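Local coordinates for glycosyl hydrolase family 2, TIM barrel domain protein (Parabacteroides merdae ATCC 43184, PDB 6DXU) that is a gut bacterial beta-glucuronidase of glycoside hydrolase family 2, which probably hydrolyses beta-glucuronides to release glucuronic acid, at residues 463-468 with 476-481; 360-365 with 509-514; 35-40 with 93-98. One frame throughout, in Å; residues are numbered along the deposited sequence.

Contact 1. Residues 463-468 with 476-481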
loop_
_atom_site.group_PDB
_atom_site.type_symbol
_atom_site.label_atom_id
_atom_site.label_comp_id
_atom_site.label_asym_id
_atom_site.label_seq_id
_atom_site.Cartn_x
_atom_site.Cartn_y
_atom_site.Cartn_z
ATOM N N ARG D 463 -27.116 -18.553 -24.593
ATOM C CA ARG D 463 -28.148 -17.635 -24.141
ATOM C C ARG D 463 -27.928 -16.258 -24.758
ATOM O O ARG D 463 -26.853 -15.951 -25.287
ATOM C CB ARG D 463 -28.166 -17.597 -22.616
ATOM C CG ARG D 463 -28.632 -18.972 -22.095
ATOM C CD ARG D 463 -28.628 -18.973 -20.636
ATOM N NE ARG D 463 -29.288 -20.119 -20.017
ATOM C CZ ARG D 463 -28.648 -21.145 -19.482
ATOM N NH1 ARG D 463 -27.319 -21.192 -19.521
ATOM N NH2 ARG D 463 -29.337 -22.090 -18.857
ATOM N N MET D 464 -28.982 -15.452 -24.737
ATOM C CA MET D 464 -28.957 -14.113 -25.307
ATOM C C MET D 464 -28.562 -13.091 -24.243
ATOM O O MET D 464 -28.908 -13.231 -23.070
ATOM C CB MET D 464 -30.330 -13.744 -25.874
ATOM C CG MET D 464 -30.868 -14.699 -26.962
ATOM S SD MET D 464 -29.903 -14.488 -28.474
ATOM C CE MET D 464 -31.078 -13.554 -29.450
ATOM N N THR D 465 -27.826 -12.064 -24.660
ATOM C CA THR D 465 -27.610 -10.910 -23.792
ATOM C C THR D 465 -28.698 -9.866 -24.035
ATOM O O THR D 465 -29.304 -9.798 -25.113
ATOM C CB THR D 465 -26.233 -10.269 -24.016
ATOM O OG1 THR D 465 -26.172 -9.724 -25.341
ATOM C CG2 THR D 465 -25.111 -11.282 -23.825
ATOM N N ALA D 466 -28.918 -9.020 -23.033
ATOM C CA ALA D 466 -29.912 -7.959 -23.165
ATOM C C ALA D 466 -29.572 -6.800 -22.243
ATOM O O ALA D 466 -28.835 -6.954 -21.266
ATOM C CB ALA D 466 -31.331 -8.456 -22.844
ATOM N N ILE D 467 -30.144 -5.631 -22.559
ATOM C CA ILE D 467 -30.189 -4.485 -21.652
ATOM C C ILE D 467 -31.550 -3.822 -21.801
ATOM O O ILE D 467 -32.303 -4.102 -22.737
ATOM C CB ILE D 467 -29.082 -3.441 -21.916
ATOM C CG1 ILE D 467 -29.184 -2.882 -23.341
ATOM C CG2 ILE D 467 -27.706 -4.016 -21.651
ATOM C CD1 ILE D 467 -28.139 -1.778 -23.630
ATOM N N ARG D 468 -31.849 -2.914 -20.866
ATOM C CA ARG D 468 -33.057 -2.098 -20.907
ATOM C C ARG D 468 -32.694 -0.615 -20.872
ATOM O O ARG D 468 -31.907 -0.176 -20.023
ATOM C CB ARG D 468 -33.997 -2.429 -19.743
ATOM C CG ARG D 468 -35.267 -1.595 -19.777
ATOM C CD ARG D 468 -36.198 -1.830 -18.583
ATOM N NE ARG D 468 -37.304 -0.889 -18.710
ATOM C CZ ARG D 468 -37.254 0.374 -18.306
ATOM N NH1 ARG D 468 -36.165 0.837 -17.691
ATOM N NH2 ARG D 468 -38.298 1.173 -18.509
ATOM N N ILE D 476 -25.451 -3.325 -29.493
ATOM C CA ILE D 476 -24.452 -4.199 -28.883
ATOM C C ILE D 476 -25.055 -5.530 -28.454
ATOM O O ILE D 476 -24.502 -6.596 -28.741
ATOM C CB ILE D 476 -23.777 -3.470 -27.700
ATOM C CG1 ILE D 476 -22.829 -2.384 -28.216
ATOM C CG2 ILE D 476 -23.010 -4.458 -26.812
ATOM C CD1 ILE D 476 -22.342 -1.431 -27.141
ATOM N N VAL D 477 -26.217 -5.500 -27.799
ATOM C CA VAL D 477 -26.761 -6.688 -27.154
ATOM C C VAL D 477 -27.602 -7.489 -28.140
ATOM O O VAL D 477 -28.027 -6.992 -29.187
ATOM C CB VAL D 477 -27.598 -6.307 -25.916
ATOM C CG1 VAL D 477 -26.699 -5.737 -24.849
ATOM C CG2 VAL D 477 -28.663 -5.293 -26.311
ATOM N N ASP D 478 -27.872 -8.746 -27.777
ATOM C CA ASP D 478 -28.718 -9.600 -28.611
ATOM C C ASP D 478 -30.171 -9.139 -28.599
ATOM O O ASP D 478 -30.818 -9.079 -29.648
ATOM C CB ASP D 478 -28.640 -11.049 -28.135
ATOM C CG ASP D 478 -27.246 -11.623 -28.248
ATOM O OD1 ASP D 478 -26.617 -11.426 -29.300
ATOM O OD2 ASP D 478 -26.782 -12.274 -27.294
ATOM N N VAL D 479 -30.701 -8.832 -27.414
ATOM C CA VAL D 479 -32.113 -8.517 -27.197
ATOM C C VAL D 479 -32.186 -7.170 -26.484
ATOM O O VAL D 479 -31.384 -6.896 -25.591
ATOM C CB VAL D 479 -32.806 -9.622 -26.367
ATOM C CG1 VAL D 479 -34.229 -9.212 -25.942
ATOM C CG2 VAL D 479 -32.815 -10.963 -27.119
ATOM N N TYR D 480 -33.114 -6.312 -26.899
ATOM C CA TYR D 480 -33.172 -4.949 -26.381
ATOM C C TYR D 480 -34.582 -4.595 -25.921
ATOM O O TYR D 480 -35.561 -4.950 -26.580
ATOM C CB TYR D 480 -32.717 -3.935 -27.434
ATOM C CG TYR D 480 -32.712 -2.522 -26.900
ATOM C CD1 TYR D 480 -31.681 -2.082 -26.076
ATOM C CD2 TYR D 480 -33.732 -1.624 -27.222
ATOM C CE1 TYR D 480 -31.673 -0.790 -25.565
ATOM C CE2 TYR D 480 -33.729 -0.324 -26.721
ATOM C CZ TYR D 480 -32.696 0.080 -25.892
ATOM O OH TYR D 480 -32.668 1.359 -25.380
ATOM N N SER D 481 -34.677 -3.899 -24.783
ATOM C CA SER D 481 -35.930 -3.313 -24.310
ATOM C C SER D 481 -35.824 -1.799 -24.231
ATOM O O SER D 481 -34.908 -1.279 -23.580
ATOM C CB SER D 481 -36.320 -3.849 -22.923
ATOM O OG SER D 481 -37.574 -3.298 -22.513
#
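T465 and D478 open a parallel strand pair by trading two hydrogen bonds between side chain and backbone. T465 N donates to D478 OD2 at 2.8 Å in an almost straight bond (174°), meeting the oxygen on its anti side and 16° out of the carboxylate plane. In return, D478 N donates to T465 OG1 at 3.1 Å. The threonine hydroxyl can accept this bond because OG1 stands between the backbone N and the carbonyl carbon (chi1 65°), which places it close to D478 N. Both oxygens have further partners on helix 442-459: D478 OD2 meets H457 NE2, and T465 OG1 meets H453 ND1. Replacing D478 with an alanine would probably leave T465 N and H457 NE2 without the acceptor they share. Regular pairing follows, with V479 N bonded to T465 O (2.9 Å) and S481 N to I467 O (3.1 Å), while A466 CA lies 3.0 Å from V479 O in a CA-H...O contact.

Apolar groups close the two faces. The bent chain of M464 lays SD against D478 CB at 3.7 Å and its CE methyl on V479 CG2. On the face of I467 and Y480, I467 CG2 meets V477 CG1 at 3.8 Å, and I467 CG1 reaches the edge of the Y480 ring. Beyond the pair, R468 NE bonds to V513 O while its NH1 forms a salt bridge with E430 OE2, S481 OG bonds to V513 N, and Y480 OH to C470 N. Strands 464-468 and 479-481 are successive strands of the TIM barrel, joined by a loop where the canonical repeat would have a helix. Strand 422-429 bonds to the other edge of strand 464-468, and helix 442-459 packs outside, touching T465, I467 and D478.

Contact 2. Residues 360-365 with 509-514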
loop_
_atom_site.group_PDB
_atom_site.type_symbol
_atom_site.label_atom_id
_atom_site.label_comp_id
_atom_site.label_asym_id
_atom_site.label_seq_id
_atom_site.Cartn_x
_atom_site.Cartn_y
_atom_site.Cartn_z
ATOM N N VAL D 360 -48.120 -16.377 -15.058
ATOM C CA VAL D 360 -46.802 -15.913 -15.484
ATOM C C VAL D 360 -46.029 -17.056 -16.128
ATOM O O VAL D 360 -45.996 -18.179 -15.606
ATOM C CB VAL D 360 -46.044 -15.339 -14.273
ATOM C CG1 VAL D 360 -44.561 -15.062 -14.608
ATOM C CG2 VAL D 360 -46.738 -14.076 -13.763
ATOM N N ASN D 361 -45.372 -16.775 -17.259
ATOM C CA ASN D 361 -44.418 -17.734 -17.820
ATOM C C ASN D 361 -43.032 -17.130 -18.036
ATOM O O ASN D 361 -42.167 -17.788 -18.639
ATOM C CB ASN D 361 -44.938 -18.358 -19.132
ATOM C CG ASN D 361 -45.056 -17.350 -20.284
ATOM O OD1 ASN D 361 -44.412 -16.301 -20.293
ATOM N ND2 ASN D 361 -45.903 -17.673 -21.262
ATOM N N PHE D 362 -42.796 -15.905 -17.571
ATOM C CA PHE D 362 -41.529 -15.225 -17.806
ATOM C C PHE D 362 -41.297 -14.239 -16.674
ATOM O O PHE D 362 -42.235 -13.580 -16.219
ATOM C CB PHE D 362 -41.533 -14.495 -19.156
ATOM C CG PHE D 362 -40.326 -13.626 -19.393
ATOM C CD1 PHE D 362 -39.049 -14.170 -19.434
ATOM C CD2 PHE D 362 -40.477 -12.265 -19.590
ATOM C CE1 PHE D 362 -37.938 -13.346 -19.652
ATOM C CE2 PHE D 362 -39.395 -11.442 -19.802
ATOM C CZ PHE D 362 -38.113 -11.983 -19.835
ATOM N N ILE D 363 -40.051 -14.123 -16.220
ATOM C CA ILE D 363 -39.741 -13.152 -15.181
ATOM C C ILE D 363 -38.363 -12.563 -15.448
ATOM O O ILE D 363 -37.426 -13.272 -15.834
ATOM C CB ILE D 363 -39.834 -13.772 -13.763
ATOM C CG1 ILE D 363 -39.729 -12.681 -12.683
ATOM C CG2 ILE D 363 -38.777 -14.867 -13.560
ATOM C CD1 ILE D 363 -40.048 -13.174 -11.267
ATOM N N ARG D 364 -38.256 -11.260 -15.262
ATOM C CA ARG D 364 -36.970 -10.582 -15.167
ATOM C C ARG D 364 -36.722 -10.322 -13.688
ATOM O O ARG D 364 -37.553 -9.697 -13.022
ATOM C CB ARG D 364 -36.986 -9.293 -15.985
ATOM C CG ARG D 364 -35.749 -8.381 -15.825
ATOM C CD ARG D 364 -35.815 -7.239 -16.825
ATOM N NE ARG D 364 -34.811 -6.208 -16.570
ATOM C CZ ARG D 364 -35.071 -4.936 -16.286
ATOM N NH1 ARG D 364 -36.324 -4.498 -16.193
ATOM N NH2 ARG D 364 -34.063 -4.093 -16.090
ATOM N N LEU D 365 -35.607 -10.835 -13.163
ATOM C CA LEU D 365 -35.411 -10.922 -11.712
ATOM C C LEU D 365 -34.890 -9.601 -11.136
ATOM O O LEU D 365 -33.859 -9.535 -10.468
ATOM C CB LEU D 365 -34.486 -12.088 -11.379
ATOM C CG LEU D 365 -35.104 -13.459 -11.673
ATOM C CD1 LEU D 365 -34.108 -14.590 -11.444
ATOM C CD2 LEU D 365 -36.334 -13.671 -10.790
ATOM N N HIS D 509 -34.128 -7.923 -32.118
ATOM C CA HIS D 509 -34.957 -8.695 -31.197
ATOM C C HIS D 509 -35.481 -7.747 -30.129
ATOM O O HIS D 509 -34.716 -7.282 -29.281
ATOM C CB HIS D 509 -34.164 -9.840 -30.563
ATOM C CG HIS D 509 -33.557 -10.776 -31.564
ATOM N ND1 HIS D 509 -34.305 -11.400 -32.540
ATOM C CD2 HIS D 509 -32.282 -11.197 -31.739
ATOM C CE1 HIS D 509 -33.516 -12.163 -33.277
ATOM N NE2 HIS D 509 -32.283 -12.061 -32.812
ATOM N N PHE D 510 -36.785 -7.500 -30.154
ATOM C CA PHE D 510 -37.449 -6.572 -29.250
ATOM C C PHE D 510 -38.142 -7.390 -28.173
ATOM O O PHE D 510 -38.824 -8.377 -28.476
ATOM C CB PHE D 510 -38.451 -5.705 -30.032
ATOM C CG PHE D 510 -39.476 -4.969 -29.185
ATOM C CD1 PHE D 510 -40.718 -5.529 -28.925
ATOM C CD2 PHE D 510 -39.222 -3.685 -28.725
ATOM C CE1 PHE D 510 -41.675 -4.835 -28.173
ATOM C CE2 PHE D 510 -40.163 -2.986 -27.984
ATOM C CZ PHE D 510 -41.393 -3.559 -27.708
ATOM N N LEU D 511 -37.953 -6.991 -26.915
ATOM C CA LEU D 511 -38.639 -7.611 -25.787
ATOM C C LEU D 511 -38.922 -6.502 -24.789
ATOM O O LEU D 511 -37.992 -5.832 -24.350
ATOM C CB LEU D 511 -37.782 -8.713 -25.151
ATOM C CG LEU D 511 -38.318 -9.317 -23.858
ATOM C CD1 LEU D 511 -39.737 -9.783 -24.065
ATOM C CD2 LEU D 511 -37.455 -10.492 -23.419
ATOM N N HIS D 512 -40.191 -6.289 -24.456
ATOM C CA HIS D 512 -40.601 -5.109 -23.700
ATOM C C HIS D 512 -40.615 -5.447 -22.208
ATOM O O HIS D 512 -41.509 -6.149 -21.741
ATOM C CB HIS D 512 -41.976 -4.653 -24.187
ATOM C CG HIS D 512 -42.588 -3.549 -23.379
ATOM N ND1 HIS D 512 -43.918 -3.202 -23.494
ATOM C CD2 HIS D 512 -42.055 -2.704 -22.464
ATOM C CE1 HIS D 512 -44.180 -2.199 -22.675
ATOM N NE2 HIS D 512 -43.062 -1.869 -22.045
ATOM N N VAL D 513 -39.646 -4.957 -21.441
ATOM C CA VAL D 513 -39.677 -5.172 -19.996
ATOM C C VAL D 513 -39.911 -3.845 -19.278
ATOM O O VAL D 513 -39.239 -2.846 -19.556
ATOM C CB VAL D 513 -38.421 -5.888 -19.468
ATOM C CG1 VAL D 513 -38.427 -7.358 -19.927
ATOM C CG2 VAL D 513 -37.151 -5.168 -19.877
ATOM N N GLU D 514 -40.874 -3.866 -18.345
ATOM C CA GLU D 514 -41.341 -2.786 -17.472
ATOM C C GLU D 514 -42.473 -2.013 -18.120
ATOM O O GLU D 514 -42.293 -1.337 -19.136
ATOM C CB GLU D 514 -40.225 -1.817 -17.034
ATOM C CG GLU D 514 -39.080 -2.514 -16.294
ATOM C CD GLU D 514 -38.150 -1.545 -15.585
ATOM O OE1 GLU D 514 -38.592 -0.416 -15.268
ATOM O OE2 GLU D 514 -36.984 -1.922 -15.338
#
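R364 and V513 mark the nearest backbone approach, their CA atoms 7.7 Å apart on chain segments running 63° from each other, too far for strand pairing, so side chains make the contact. In the TIM barrel, strands 323-331 and 587-589 come between strands 362-364 and 512-513, and the side chains meet in the interior.

R364 has CG anti to the backbone N (chi1 172°) and a chain extended as far as NE, which carries the guanidinium past V513 to E514. There NH1 forms a salt bridge with E514 OE2 at 2.8 Å, a nearly straight bond that lies in the guanidinium plane and uses the anti lone pair of the oxygen. The two flat groups are almost coplanar, 20° apart. V513 crosses the arginine at about a right angle, its CG2 methyl 3.9 Å from CD and 3.8 Å from NH1. Next to it, F362 and L511 approach from opposite directions, CZ to CD2 at 3.9 Å, while V513 CG1 sits at the edge of the phenylalanine ring, 4.2 Å from CE2.

Other barrel strands complete the grip on the arginine: NE pairs with E388 OE1, NH2 bonds to N429 OD1, and NH1 also bonds to H331 NE2. Every guanidinium nitrogen is thus engaged, which should hold the plane of the group and present NH1 to E514 OE2. A buried cation between two acidic side chains at or just past the C-terminal ends of their strands, where TIM barrels carry their active sites, is consistent with a rigidly held polar cluster, V513 packed against the arginine and F362 and L511 alongside.

Contact 3. Residues 35-40 with 93-98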
loop_
_atom_site.group_PDB
_atom_site.type_symbol
_atom_site.label_atom_id
_atom_site.label_comp_id
_atom_site.label_asym_id
_atom_site.label_seq_id
_atom_site.Cartn_x
_atom_site.Cartn_y
_atom_site.Cartn_z
ATOM N N ASN D 35 -29.969 -19.792 13.862
ATOM C CA ASN D 35 -30.214 -19.487 15.267
ATOM C C ASN D 35 -28.955 -19.004 15.992
ATOM O O ASN D 35 -27.829 -19.245 15.565
ATOM C CB ASN D 35 -30.766 -20.722 15.971
ATOM C CG ASN D 35 -32.115 -21.128 15.427
ATOM O OD1 ASN D 35 -33.025 -20.305 15.345
ATOM N ND2 ASN D 35 -32.250 -22.385 15.043
ATOM N N ASN D 36 -29.168 -18.306 17.116
ATOM C CA ASN D 36 -28.083 -17.955 18.050
ATOM C C ASN D 36 -27.105 -16.955 17.440
ATOM O O ASN D 36 -25.887 -17.076 17.604
ATOM C CB ASN D 36 -27.352 -19.210 18.537
ATOM C CG ASN D 36 -28.308 -20.185 19.210
ATOM O OD1 ASN D 36 -29.127 -19.785 20.039
ATOM N ND2 ASN D 36 -28.249 -21.447 18.819
ATOM N N TRP D 37 -27.642 -15.966 16.732
ATOM C CA TRP D 37 -26.860 -14.853 16.213
ATOM C C TRP D 37 -27.179 -13.580 16.982
ATOM O O TRP D 37 -28.280 -13.420 17.513
ATOM C CB TRP D 37 -27.142 -14.629 14.726
ATOM C CG TRP D 37 -26.526 -15.673 13.832
ATOM C CD1 TRP D 37 -27.090 -16.849 13.436
ATOM C CD2 TRP D 37 -25.247 -15.601 13.189
ATOM N NE1 TRP D 37 -26.232 -17.531 12.608
ATOM C CE2 TRP D 37 -25.095 -16.783 12.430
ATOM C CE3 TRP D 37 -24.210 -14.662 13.193
ATOM C CZ2 TRP D 37 -23.952 -17.046 11.672
ATOM C CZ3 TRP D 37 -23.068 -14.923 12.440
ATOM C CH2 TRP D 37 -22.947 -16.101 11.691
ATOM N N GLU D 38 -26.212 -12.669 17.017
ATOM C CA GLU D 38 -26.437 -11.314 17.495
ATOM C C GLU D 38 -25.988 -10.314 16.444
ATOM O O GLU D 38 -25.028 -10.551 15.702
ATOM C CB GLU D 38 -25.704 -11.067 18.793
ATOM C CG GLU D 38 -26.200 -11.937 19.931
ATOM C CD GLU D 38 -25.311 -11.807 21.149
ATOM O OE1 GLU D 38 -25.683 -11.059 22.075
ATOM O OE2 GLU D 38 -24.223 -12.428 21.165
ATOM N N TYR D 39 -26.665 -9.169 16.420
ATOM C CA TYR D 39 -26.474 -8.155 15.395
ATOM C C TYR D 39 -26.156 -6.822 16.057
ATOM O O TYR D 39 -26.805 -6.444 17.040
ATOM C CB TYR D 39 -27.737 -8.015 14.541
ATOM C CG TYR D 39 -27.827 -6.725 13.753
ATOM C CD1 TYR D 39 -26.908 -6.437 12.764
ATOM C CD2 TYR D 39 -28.850 -5.812 13.977
ATOM C CE1 TYR D 39 -26.981 -5.262 12.037
ATOM C CE2 TYR D 39 -28.939 -4.640 13.244
ATOM C CZ TYR D 39 -27.993 -4.376 12.271
ATOM O OH TYR D 39 -28.038 -3.218 11.526
ATOM N N LEU D 40 -25.174 -6.105 15.509
ATOM C CA LEU D 40 -24.849 -4.755 15.961
ATOM C C LEU D 40 -24.905 -3.811 14.764
ATOM O O LEU D 40 -24.151 -3.979 13.799
ATOM C CB LEU D 40 -23.466 -4.694 16.610
ATOM C CG LEU D 40 -23.070 -3.285 17.073
ATOM C CD1 LEU D 40 -23.914 -2.899 18.304
ATOM C CD2 LEU D 40 -21.610 -3.221 17.419
ATOM N N TYR D 93 -22.299 -9.163 12.730
ATOM C CA TYR D 93 -22.997 -10.331 13.252
ATOM C C TYR D 93 -21.992 -11.198 13.991
ATOM O O TYR D 93 -20.846 -11.309 13.572
ATOM C CB TYR D 93 -23.634 -11.177 12.122
ATOM C CG TYR D 93 -24.669 -10.454 11.298
ATOM C CD1 TYR D 93 -26.013 -10.516 11.634
ATOM C CD2 TYR D 93 -24.302 -9.732 10.168
ATOM C CE1 TYR D 93 -26.978 -9.857 10.874
ATOM C CE2 TYR D 93 -25.247 -9.075 9.399
ATOM C CZ TYR D 93 -26.589 -9.149 9.754
ATOM O OH TYR D 93 -27.548 -8.507 9.006
ATOM N N LYS D 94 -22.417 -11.849 15.066
ATOM C CA LYS D 94 -21.529 -12.810 15.706
ATOM C C LYS D 94 -22.324 -14.012 16.185
ATOM O O LYS D 94 -23.486 -13.892 16.579
ATOM C CB LYS D 94 -20.753 -12.204 16.888
ATOM C CG LYS D 94 -21.612 -11.786 18.064
ATOM C CD LYS D 94 -20.769 -11.075 19.141
ATOM C CE LYS D 94 -21.651 -10.705 20.332
ATOM N NZ LYS D 94 -20.882 -10.011 21.413
ATOM N N THR D 95 -21.667 -15.173 16.156
ATOM C CA THR D 95 -22.222 -16.408 16.696
ATOM C C THR D 95 -21.060 -17.227 17.249
ATOM O O THR D 95 -19.887 -16.931 17.000
ATOM C CB THR D 95 -23.012 -17.196 15.633
ATOM O OG1 THR D 95 -23.820 -18.208 16.260
ATOM C CG2 THR D 95 -22.076 -17.865 14.622
ATOM N N LEU D 96 -21.391 -18.251 18.015
ATOM C CA LEU D 96 -20.413 -19.241 18.441
ATOM C C LEU D 96 -20.772 -20.519 17.690
ATOM O O LEU D 96 -21.810 -21.133 17.964
ATOM C CB LEU D 96 -20.469 -19.430 19.958
ATOM C CG LEU D 96 -20.171 -18.181 20.799
ATOM C CD1 LEU D 96 -20.342 -18.449 22.288
ATOM C CD2 LEU D 96 -18.775 -17.649 20.500
ATOM N N LEU D 97 -19.887 -20.956 16.796
ATOM C CA LEU D 97 -20.207 -22.068 15.910
ATOM C C LEU D 97 -19.903 -23.359 16.618
ATOM O O LEU D 97 -18.798 -23.540 17.128
ATOM C CB LEU D 97 -19.378 -22.029 14.631
ATOM C CG LEU D 97 -19.732 -21.103 13.490
ATOM C CD1 LEU D 97 -18.637 -21.228 12.419
ATOM C CD2 LEU D 97 -21.056 -21.580 12.958
ATOM N N ALA D 98 -20.876 -24.267 16.609
ATOM C CA ALA D 98 -20.683 -25.619 17.106
ATOM C C ALA D 98 -20.235 -26.481 15.934
ATOM O O ALA D 98 -21.054 -26.915 15.125
ATOM C CB ALA D 98 -21.990 -26.135 17.706
HETATM O O HOH W 1 -23.985 -17.848 19.592
HETATM O O HOH W 2 -23.253 -9.709 23.208
#
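W37 and T95 meet within an antiparallel sheet of the sugar-binding domain, which in this family has a jelly-roll beta-sandwich fold. T95 is turned so that OG1 is anti to its backbone nitrogen (chi1 -165°); the hydroxyl then donates to N36 O at 2.7 Å from above the carbonyl plane, and the CG2 methyl lies over the face of the indole. This CH-pi contact brings CG2 to 3.6 Å from the centroid of the six-membered ring of W37. The indole also rests against Y93, CE3 to CB at 3.7 Å.

On the same face of the sheet, Y39 and Y93 come together obliquely, their centroids 5.4 Å apart and planes at 35°, with Y39 CD1 over the face of the Y93 ring near its rim. Y93 OH bonds to H72 ND1 and L190 N, tying the ring to the surrounding loops.

E38 and K94 form the hydrogen-bonded pair, and their side chains lie on the reverse face. K94 sets off between backbone N and carbonyl carbon (chi1 65°), then runs fully extended, and makes a cation-pi contact with W65. E38 OE2 stays 4.1 Å from K94 NZ, beyond a salt bridge; instead, one water donates to E38 OE1 and accepts from K94 NZ, both at 3.0 Å.

In the fold
Contacts 1 and 2 belong to one TIM barrel and are both buried, their centres 11 Å apart. They meet at V513 in strand 512-513, whose backbone hydrogen-bonds directly to two side chains of contact 1. Contact 1 joins adjacent strands, largely through backbone and carboxylate bonds; contact 2 spans non-adjacent strands with side chains alone, around a salt bridge. Contact 3 lies about 42 Å from contact 1 and about 40 Å from contact 2, centre to centre, in the sugar-binding domain. Only partly buried, it combines an aromatic inner face with a charged, water-bridged outer one, whereas contact 2 pairs its charges directly and contact 1 gives its carboxylate to a backbone N-H.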